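Local coordinates for protein ribokinase (Cryptococcus neoformans var. grubii serotype A, PDB 6CW5) that probably phosphorylates D-ribose at O-5, using ATP and a divalent metal, most likely magnesium, to give D-ribose 5-phosphate, at residues Y138-Q144 with L166-N171. Residues are numbered along the deposited sequence; the frame is centred on the assembly and turned at random.
Sequences YTHLLVQ and LTSVFN
Two donors grip the carbonyl oxygen of Thr-139: the backbone N of Thr-167 at 2.9 Å, and a water that also bonds Thr-167 OG1. From there the parallel strands 140-143 and 167-170 run in register, joined by five N-H...O bonds in which Thr-139, Leu-141 and Val-143 accept on one side and Thr-167 and Val-169 on the other; the shortest such bond joins Val-169 N to Leu-141 O (2.8 Å). At the start of the strands the His-140 imidazole lies alongside Thr-167, whose CB sits over one ring face, 3.5 Å from CD2. Thr-139 OG1 is hydrogen-bonded in the ring plane to His-140 ND1 (2.8 Å), which holds the ring's rotation, and a second water satisfies NE2. On the same face Leu-142 CD1 packs 3.7 Å from Val-169 CG1. On the other, Val-143 CG2 touches Phe-170 CD1 at 3.8 Å, the two side chains nearly perpendicular; with CG anti to the backbone N (chi1 174°), the phenyl ring brings CE1 to Gln-144 O, which lies at its edge. Gln-144 and Asn-171, at the C-terminal ends, approach Gly-52, predicted to bind substrate, and the predicted proton acceptor Asp-281, respectively. This is the right-handed beta-alpha-beta crossover of a Rossmann-like PfkB core: helix 149-161 covers Leu-141, Val-143 and Ser-168, helix 279-292 packs on His-140, Leu-142 and Val-169, and strands 15-18 and 191-195 flank the pair.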
ATOM      1  N   TYR A 138       7.610  12.252 -14.287  1.00 27.34           N
ATOM      2  CA  TYR A 138       6.207  12.648 -14.324  1.00 26.10           C
ATOM      3  C   TYR A 138       5.984  14.016 -13.697  1.00 27.55           C
ATOM      4  O   TYR A 138       6.614  14.360 -12.694  1.00 27.88           O
ATOM      5  CB  TYR A 138       5.342  11.619 -13.602  1.00 25.61           C
ATOM      6  CG  TYR A 138       5.496  10.263 -14.224  1.00 23.16           C
ATOM      7  CD1 TYR A 138       4.973  10.001 -15.492  1.00 24.18           C
ATOM      8  CD2 TYR A 138       6.198   9.255 -13.574  1.00 26.61           C
ATOM      9  CE1 TYR A 138       5.113   8.757 -16.072  1.00 24.90           C
ATOM     10  CE2 TYR A 138       6.344   7.999 -14.150  1.00 28.99           C
ATOM     11  CZ  TYR A 138       5.806   7.767 -15.399  1.00 29.41           C
ATOM     12  OH  TYR A 138       5.958   6.540 -15.983  1.00 29.39           O
ATOM     13  N   THR A 139       5.071  14.784 -14.298  1.00 23.78           N
ATOM     14  CA  THR A 139       4.582  16.029 -13.737  1.00 24.07           C
ATOM     15  C   THR A 139       3.182  15.889 -13.156  1.00 24.97           C
ATOM     16  O   THR A 139       2.775  16.730 -12.342  1.00 23.56           O
ATOM     17  CB  THR A 139       4.565  17.132 -14.810  1.00 28.25           C
ATOM     18  OG1 THR A 139       3.784  16.694 -15.934  1.00 30.21           O
ATOM     19  CG2 THR A 139       5.985  17.474 -15.280  1.00 26.59           C
ATOM     20  N   HIS A 140       2.433  14.862 -13.568  1.00 21.59           N
ATOM     21  CA  HIS A 140       1.042  14.691 -13.156  1.00 23.81           C
ATOM     22  C   HIS A 140       0.810  13.246 -12.749  1.00 24.41           C
ATOM     23  O   HIS A 140       1.360  12.330 -13.370  1.00 22.67           O
ATOM     24  CB  HIS A 140       0.073  15.081 -14.302  1.00 22.35           C
ATOM     25  CG  HIS A 140       0.058  16.552 -14.579  1.00 24.58           C
ATOM     26  ND1 HIS A 140       1.137  17.216 -15.126  1.00 25.81           N
ATOM     27  CD2 HIS A 140      -0.873  17.498 -14.319  1.00 21.98           C
ATOM     28  CE1 HIS A 140       0.854  18.502 -15.222  1.00 27.99           C
ATOM     29  NE2 HIS A 140      -0.351  18.702 -14.731  1.00 23.62           N
ATOM     30  N   LEU A 141      -0.023  13.052 -11.722  1.00 20.82           N
ATOM     31  CA  LEU A 141      -0.448  11.736 -11.263  1.00 20.82           C
ATOM     32  C   LEU A 141      -1.963  11.678 -11.272  1.00 21.96           C
ATOM     33  O   LEU A 141      -2.628  12.605 -10.794  1.00 20.27           O
ATOM     34  CB  LEU A 141       0.074  11.432  -9.860  1.00 20.19           C
ATOM     35  CG  LEU A 141      -0.473  10.164  -9.190  1.00 20.22           C
ATOM     36  CD1 LEU A 141       0.174   8.874  -9.807  1.00 20.27           C
ATOM     37  CD2 LEU A 141      -0.234  10.234  -7.668  1.00 20.77           C
ATOM     38  N   LEU A 142      -2.508  10.589 -11.799  1.00 20.48           N
ATOM     39  CA  LEU A 142      -3.948  10.344 -11.769  1.00 18.08           C
ATOM     40  C   LEU A 142      -4.203   9.036 -11.039  1.00 18.89           C
ATOM     41  O   LEU A 142      -3.611   8.012 -11.386  1.00 18.79           O
ATOM     42  CB  LEU A 142      -4.470  10.281 -13.200  1.00 23.28           C
ATOM     43  CG  LEU A 142      -5.934  10.235 -13.549  1.00 36.28           C
ATOM     44  CD1 LEU A 142      -6.738  11.266 -12.732  1.00 28.08           C
ATOM     45  CD2 LEU A 142      -6.025  10.524 -15.033  1.00 35.61           C
ATOM     46  N   VAL A 143      -5.086   9.063 -10.030  1.00 17.31           N
ATOM     47  CA  VAL A 143      -5.383   7.892  -9.215  1.00 17.98           C
ATOM     48  C   VAL A 143      -6.889   7.821  -9.006  1.00 17.21           C
ATOM     49  O   VAL A 143      -7.600   8.819  -9.099  1.00 19.01           O
ATOM     50  CB  VAL A 143      -4.662   7.878  -7.841  1.00 18.95           C
ATOM     51  CG1 VAL A 143      -3.188   7.400  -7.994  1.00 18.90           C
ATOM     52  CG2 VAL A 143      -4.718   9.257  -7.171  1.00 18.48           C
ATOM     53  N   GLN A 144      -7.373   6.608  -8.769  1.00 19.19           N
ATOM     54  CA  GLN A 144      -8.789   6.389  -8.472  1.00 18.64           C
ATOM     55  C   GLN A 144      -8.835   5.443  -7.299  1.00 17.37           C
ATOM     56  O   GLN A 144      -7.964   5.525  -6.435  1.00 19.04           O
ATOM     57  CB  GLN A 144      -9.541   5.815  -9.676  1.00 16.90           C
ATOM     58  CG  GLN A 144      -9.226   6.583 -10.992  1.00 17.30           C
ATOM     59  CD  GLN A 144      -8.000   6.017 -11.689  1.00 21.87           C
ATOM     60  OE1 GLN A 144      -7.645   4.845 -11.488  1.00 20.23           O
ATOM     61  NE2 GLN A 144      -7.333   6.848 -12.511  1.00 23.01           N
ATOM     62  N   LEU A 166       4.319  16.808  -7.682  1.00 26.86           N
ATOM     63  CA  LEU A 166       3.529  16.598  -8.883  1.00 24.35           C
ATOM     64  C   LEU A 166       2.159  17.226  -8.708  1.00 25.51           C
ATOM     65  O   LEU A 166       1.697  17.458  -7.594  1.00 25.28           O
ATOM     66  CB  LEU A 166       3.337  15.106  -9.174  1.00 21.42           C
ATOM     67  CG  LEU A 166       4.516  14.409  -9.875  1.00 25.89           C
ATOM     68  CD1 LEU A 166       5.772  14.395  -9.036  1.00 25.98           C
ATOM     69  CD2 LEU A 166       4.093  12.998 -10.179  1.00 24.85           C
ATOM     70  N   THR A 167       1.484  17.444  -9.824  1.00 21.40           N
ATOM     71  CA  THR A 167       0.067  17.778  -9.799  1.00 20.27           C
ATOM     72  C   THR A 167      -0.705  16.472  -9.741  1.00 25.33           C
ATOM     73  O   THR A 167      -0.661  15.678 -10.686  1.00 25.28           O
ATOM     74  CB  THR A 167      -0.311  18.583 -11.035  1.00 25.29           C
ATOM     75  OG1 THR A 167       0.418  19.813 -11.056  1.00 26.78           O
ATOM     76  CG2 THR A 167      -1.796  18.874 -11.015  1.00 25.66           C
ATOM     77  N   SER A 168      -1.378  16.214  -8.630  1.00 19.18           N
ATOM     78  CA  SER A 168      -2.071  14.942  -8.461  1.00 19.27           C
ATOM     79  C   SER A 168      -3.575  15.160  -8.543  1.00 19.45           C
ATOM     80  O   SER A 168      -4.094  16.160  -8.044  1.00 20.67           O
ATOM     81  CB  SER A 168      -1.708  14.298  -7.132  1.00 22.75           C
ATOM     82  OG  SER A 168      -1.900  15.261  -6.109  1.00 25.83           O
ATOM     83  N   VAL A 169      -4.270  14.192  -9.136  1.00 18.85           N
ATOM     84  CA  VAL A 169      -5.697  14.275  -9.435  1.00 18.02           C
ATOM     85  C   VAL A 169      -6.320  12.962  -8.990  1.00 22.27           C
ATOM     86  O   VAL A 169      -5.841  11.894  -9.374  1.00 18.82           O
ATOM     87  CB  VAL A 169      -5.938  14.519 -10.940  1.00 23.54           C
ATOM     88  CG1 VAL A 169      -7.414  14.611 -11.244  1.00 22.59           C
ATOM     89  CG2 VAL A 169      -5.232  15.787 -11.400  1.00 25.47           C
ATOM     90  N   PHE A 170      -7.357  13.035  -8.150  1.00 18.82           N
ATOM     91  CA  PHE A 170      -7.927  11.834  -7.541  1.00 17.70           C
ATOM     92  C   PHE A 170      -9.423  11.784  -7.802  1.00 23.70           C
ATOM     93  O   PHE A 170     -10.112  12.795  -7.650  1.00 21.07           O
ATOM     94  CB  PHE A 170      -7.645  11.864  -6.052  1.00 17.88           C
ATOM     95  CG  PHE A 170      -8.294  10.762  -5.244  1.00 21.16           C
ATOM     96  CD1 PHE A 170      -8.110   9.424  -5.563  1.00 23.54           C
ATOM     97  CD2 PHE A 170      -8.992  11.082  -4.077  1.00 20.44           C
ATOM     98  CE1 PHE A 170      -8.653   8.424  -4.769  1.00 15.99           C
ATOM     99  CE2 PHE A 170      -9.555  10.091  -3.298  1.00 20.13           C
ATOM    100  CZ  PHE A 170      -9.366   8.752  -3.628  1.00 16.43           C
ATOM    101  N   ASN A 171      -9.919  10.607  -8.183  1.00 18.43           N
ATOM    102  CA  ASN A 171     -11.347  10.367  -8.393  1.00 16.82           C
ATOM    103  C   ASN A 171     -11.732   9.216  -7.463  1.00 20.05           C
ATOM    104  O   ASN A 171     -11.311   8.063  -7.692  1.00 20.42           O
ATOM    105  CB  ASN A 171     -11.566  10.042  -9.874  1.00 23.94           C
ATOM    106  CG  ASN A 171     -12.999   9.654 -10.231  1.00 31.47           C
ATOM    107  OD1 ASN A 171     -13.200   8.760 -11.065  1.00 30.53           O
ATOM    108  ND2 ASN A 171     -13.990  10.352  -9.671  1.00 26.50           N
TER
HETATM  109  O   HOH W   1       2.821  19.519 -12.278  1.00 30.71           O
HETATM  110  O   HOH W   2      -0.863  21.212 -13.843  1.00 44.82           O